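Carbohydrate kinase, FGGY (Novosphingobium aromaticivorans, PDB 3H6E) probably acts as a carbohydrate kinase of the FGGY family, transferring a phosphate group to a sugar-like substrate. Local coordinates at residues P39-D43 / G44-L48; A83-G87 / R88-P92. All coordinates share one frame; numbering follows the deposited sequence.

Contact 1 (P39-D43 / G44-L48); sequences PLEID and GIRRL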
# COMPACT_ATOMS: atom_id res chain seq x y z
N PRO A 39 -14.35 -13.80 -4.01
CA PRO A 39 -15.38 -13.09 -3.24
C PRO A 39 -16.46 -14.04 -2.74
O PRO A 39 -16.62 -15.13 -3.27
CB PRO A 39 -15.96 -12.10 -4.26
CG PRO A 39 -14.93 -11.98 -5.33
CD PRO A 39 -14.29 -13.33 -5.41
N LEU A 40 -17.20 -13.60 -1.73
CA LEU A 40 -18.28 -14.39 -1.15
C LEU A 40 -19.59 -13.63 -1.28
O LEU A 40 -19.72 -12.51 -0.77
CB LEU A 40 -17.99 -14.66 0.33
CG LEU A 40 -19.03 -15.49 1.09
CD1 LEU A 40 -18.51 -16.91 1.31
CD2 LEU A 40 -19.35 -14.84 2.42
N GLU A 41 -20.56 -14.23 -1.95
CA GLU A 41 -21.88 -13.61 -2.10
C GLU A 41 -22.74 -13.90 -0.87
O GLU A 41 -22.66 -14.98 -0.28
CB GLU A 41 -22.56 -14.10 -3.37
CG GLU A 41 -23.47 -13.07 -4.01
CD GLU A 41 -22.75 -11.77 -4.33
OE1 GLU A 41 -21.51 -11.72 -4.20
OE2 GLU A 41 -23.43 -10.80 -4.72
N ILE A 42 -23.56 -12.93 -0.48
CA ILE A 42 -24.30 -13.06 0.78
C ILE A 42 -25.70 -12.43 0.70
O ILE A 42 -26.61 -12.84 1.42
CB ILE A 42 -23.49 -12.44 1.95
CG1 ILE A 42 -23.28 -13.46 3.07
CG2 ILE A 42 -24.15 -11.16 2.44
CD1 ILE A 42 -24.39 -13.51 4.09
N ASP A 43 -25.86 -11.44 -0.17
CA ASP A 43 -27.15 -10.79 -0.41
C ASP A 43 -27.12 -10.06 -1.74
O ASP A 43 -28.02 -9.29 -2.07
CB ASP A 43 -27.47 -9.78 0.70
CG ASP A 43 -28.01 -10.43 1.95
OD1 ASP A 43 -29.25 -10.58 2.06
OD2 ASP A 43 -27.21 -10.79 2.84
N GLY A 44 -26.07 -10.31 -2.51
CA GLY A 44 -25.71 -9.44 -3.61
C GLY A 44 -24.59 -8.58 -3.05
O GLY A 44 -24.02 -7.73 -3.74
N ILE A 45 -24.29 -8.83 -1.78
CA ILE A 45 -23.23 -8.14 -1.06
C ILE A 45 -21.93 -8.94 -1.08
O ILE A 45 -21.86 -10.04 -0.53
CB ILE A 45 -23.64 -7.91 0.41
CG1 ILE A 45 -24.89 -7.05 0.49
CG2 ILE A 45 -22.50 -7.27 1.19
CD1 ILE A 45 -25.20 -6.54 1.88
N ARG A 46 -20.91 -8.39 -1.73
CA ARG A 46 -19.62 -9.06 -1.83
C ARG A 46 -18.86 -9.01 -0.50
O ARG A 46 -18.80 -7.97 0.15
CB ARG A 46 -18.78 -8.46 -2.96
CG ARG A 46 -19.04 -9.11 -4.31
CD ARG A 46 -19.19 -8.07 -5.42
NE ARG A 46 -17.94 -7.40 -5.75
CZ ARG A 46 -17.86 -6.27 -6.45
NH1 ARG A 46 -18.97 -5.69 -6.90
NH2 ARG A 46 -16.68 -5.73 -6.71
N ARG A 47 -18.29 -10.15 -0.11
CA ARG A 47 -17.64 -10.28 1.18
C ARG A 47 -16.25 -10.89 1.06
O ARG A 47 -15.98 -11.66 0.14
CB ARG A 47 -18.49 -11.16 2.11
CG ARG A 47 -19.98 -10.86 2.06
CD ARG A 47 -20.31 -9.58 2.80
NE ARG A 47 -20.63 -9.83 4.20
CZ ARG A 47 -21.83 -9.60 4.74
NH1 ARG A 47 -22.80 -9.10 4.00
NH2 ARG A 47 -22.04 -9.86 6.02
N LEU A 48 -15.37 -10.53 1.99
CA LEU A 48 -14.13 -11.26 2.18
C LEU A 48 -14.50 -12.63 2.73
O LEU A 48 -15.31 -12.74 3.66
CB LEU A 48 -13.22 -10.53 3.17
CG LEU A 48 -12.22 -9.52 2.61
CD1 LEU A 48 -12.71 -8.91 1.30
CD2 LEU A 48 -11.93 -8.44 3.64
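Leu40 N donates to Arg47 O at 3.0 Å, with the donor tilted 16° from the carbonyl plane. The return bond, from Arg47 N to Leu40 O, is short but bent, and counts as weak. Together they make Leu40 and Arg47 an antiparallel hydrogen-bonded pair.

Both side chains leave on the same face. Leu40 CD2 lies 3.8 Å from Arg47 CB, its branch crossing the start of the arginine chain. Arg47 CG sits beside its own backbone N (chi1 -43°), which brings it within 3.3 Å of Leu40 O. Bends at chi2 and chi3 then fold the chain back toward the turn. There Ile42 CB covers one face of the guanidinium and Ile45 CB meets its edge in plane. Ile42 CG2 also packs against Ile45 CB, at 3.9 Å.

This is a short beta hairpin at the surface of the protein, falling in sequence between strand 29-36 and helix 50-63 and turning through Ile42 to Ile45. Gly44 has a positive phi of 99°, at which a side chain would press on the carbonyl of Asp43.

Arg47 itself is buried, and its NE bonds Pro92 O. Replaced by alanine, this residue would probably leave Pro92 O without its donor and Ile42 without the flat group against it.

On the other face Glu41 OE1 reaches only the aliphatic part of Arg46, 3.6 Å from its CG. Their carboxylate and guanidinium planes are nearly coplanar, yet Glu41 OE1 and Arg46 NE stay 5.8 Å apart, and any attraction is one of charge at a distance.

Contact 2 (A83-G87 / R88-P92); sequences ALTDG and RLAFP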
# COMPACT_ATOMS: atom_id res chain seq x y z
N ALA A 83 -16.12 -7.70 12.63
CA ALA A 83 -16.92 -7.51 13.83
C ALA A 83 -17.13 -8.84 14.56
O ALA A 83 -17.45 -9.85 13.95
CB ALA A 83 -18.26 -6.87 13.49
N LEU A 84 -16.93 -8.82 15.88
CA LEU A 84 -17.12 -10.01 16.69
C LEU A 84 -18.28 -9.79 17.66
O LEU A 84 -18.22 -8.89 18.50
CB LEU A 84 -15.85 -10.33 17.48
CG LEU A 84 -14.53 -10.31 16.72
CD1 LEU A 84 -13.38 -10.60 17.67
CD2 LEU A 84 -14.55 -11.30 15.57
N THR A 85 -19.32 -10.60 17.54
CA THR A 85 -20.44 -10.56 18.47
C THR A 85 -20.36 -11.75 19.41
O THR A 85 -20.30 -12.90 18.97
CB THR A 85 -21.80 -10.56 17.75
OG1 THR A 85 -21.76 -9.65 16.65
CG2 THR A 85 -22.91 -10.14 18.71
N ASP A 86 -20.34 -11.47 20.71
CA ASP A 86 -20.19 -12.51 21.73
C ASP A 86 -18.98 -13.41 21.47
O ASP A 86 -19.06 -14.64 21.59
CB ASP A 86 -21.47 -13.35 21.85
CG ASP A 86 -22.54 -12.66 22.66
OD1 ASP A 86 -22.19 -11.94 23.63
OD2 ASP A 86 -23.73 -12.83 22.35
N GLY A 87 -17.86 -12.80 21.10
CA GLY A 87 -16.60 -13.51 20.98
C GLY A 87 -16.43 -14.39 19.76
O GLY A 87 -15.53 -15.22 19.72
N ARG A 88 -17.29 -14.21 18.76
CA ARG A 88 -17.12 -14.92 17.49
C ARG A 88 -17.37 -13.99 16.30
O ARG A 88 -18.00 -12.94 16.45
CB ARG A 88 -18.06 -16.13 17.40
CG ARG A 88 -19.49 -15.76 17.02
CD ARG A 88 -20.12 -16.86 16.16
NE ARG A 88 -21.58 -16.81 16.19
CZ ARG A 88 -22.31 -17.38 17.14
NH1 ARG A 88 -21.72 -18.02 18.14
NH2 ARG A 88 -23.64 -17.31 17.09
N LEU A 89 -16.87 -14.38 15.14
CA LEU A 89 -17.08 -13.57 13.94
C LEU A 89 -18.57 -13.38 13.65
O LEU A 89 -19.29 -14.34 13.38
CB LEU A 89 -16.38 -14.19 12.73
CG LEU A 89 -16.55 -13.35 11.46
CD1 LEU A 89 -15.80 -12.03 11.61
CD2 LEU A 89 -16.10 -14.11 10.22
N ALA A 90 -19.02 -12.14 13.71
CA ALA A 90 -20.42 -11.82 13.50
C ALA A 90 -20.87 -12.17 12.08
O ALA A 90 -22.01 -12.57 11.86
CB ALA A 90 -20.68 -10.36 13.80
N PHE A 91 -19.95 -12.01 11.12
CA PHE A 91 -20.23 -12.28 9.71
C PHE A 91 -18.98 -12.00 8.88
O PHE A 91 -18.07 -11.31 9.34
CB PHE A 91 -21.39 -11.41 9.22
CG PHE A 91 -21.23 -9.95 9.52
CD1 PHE A 91 -22.09 -9.30 10.40
CD2 PHE A 91 -20.21 -9.22 8.93
CE1 PHE A 91 -21.93 -7.96 10.67
CE2 PHE A 91 -20.05 -7.87 9.20
CZ PHE A 91 -20.91 -7.24 10.08
N PRO A 92 -18.93 -12.54 7.65
CA PRO A 92 -17.79 -12.19 6.79
C PRO A 92 -17.76 -10.68 6.53
O PRO A 92 -18.80 -10.09 6.25
CB PRO A 92 -18.09 -12.95 5.50
CG PRO A 92 -19.00 -14.06 5.91
CD PRO A 92 -19.84 -13.50 7.01
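Ala83 and Ala90 are joined by the straightest of three backbone hydrogen bonds in this hairpin: Ala90 N gives its hydrogen to Ala83 O at 2.8 Å, with 166° at the hydrogen. The other two link Thr85 and Arg88 as a hydrogen-bonded pair. Arg88 N approaches Thr85 O from well above the carbonyl plane at 3.3 Å, whereas the bond from Thr85 N to Arg88 O is bent and weak. Between that pair and the Ala83-Ala90 bond, Leu84 and Leu89 form a non-hydrogen-bonded pair, and Leu84 CA adds a CA-H...O contact to Arg88 O at 3.1 Å.

The turn from Thr85 to Arg88 is type I', the tight two-residue connection characteristic of beta hairpins. Asp86 and Gly87 occupy its corners, both with positive phi, a conformation that suits glycine particularly well.

The apolar contacts are modest. Ala83 CB stands 4.3 Å from Ala90 CB and approaches the Phe91 ring obliquely, near CZ. Leu84 CD2 comes within 4.2 Å of Leu89 CD1; Leu89 CG lies anti to its backbone N (chi1 -178°), and CD1 turns back over the first strand, close to Ala83 O.

Two further contacts involve oxygen. The methyl of Ala90 lies against Thr85, whose OG1 is 3.1 Å from Ala90 CB. Arg88 CG rests 3.6 Å from Thr85 O.

Strand 81-85 is the middle of a three-stranded antiparallel sheet, with 88-89 on one edge and 148-151 on the other, where Leu84 bonds the backbone of Thr148. Thr85 and Ala90 rest on Val143 of helix 141-145, and Phe91 meets Met144 there and the ring of His140. Leu84 and Leu89 instead pack on Trp158 and Tyr155, respectively, of helix 152-159.

In the fold
Contact 1 closes before contact 2 opens, and the two hairpins lie on the same side of the chain's centre, their own centres about 16 Å apart. Helix 50-63 and strand 71-76 come between them in sequence; that strand belongs to the mixed sheet of the N-terminal half, which neither hairpin joins. The tail of segment 88-92 nevertheless reaches contact 1. Pro92 CG packs on Leu40 CD2 at 3.6 Å, and Phe91 CD2 lies 3.5 Å from Arg47 NH2, beside the bond from Arg47 to Pro92. The chain beyond continues alongside, with Pro93 and Asp95 making backbone hydrogen bonds to Leu48 and Arg46, respectively. Two peripheral hairpins are thus tied into one surface region.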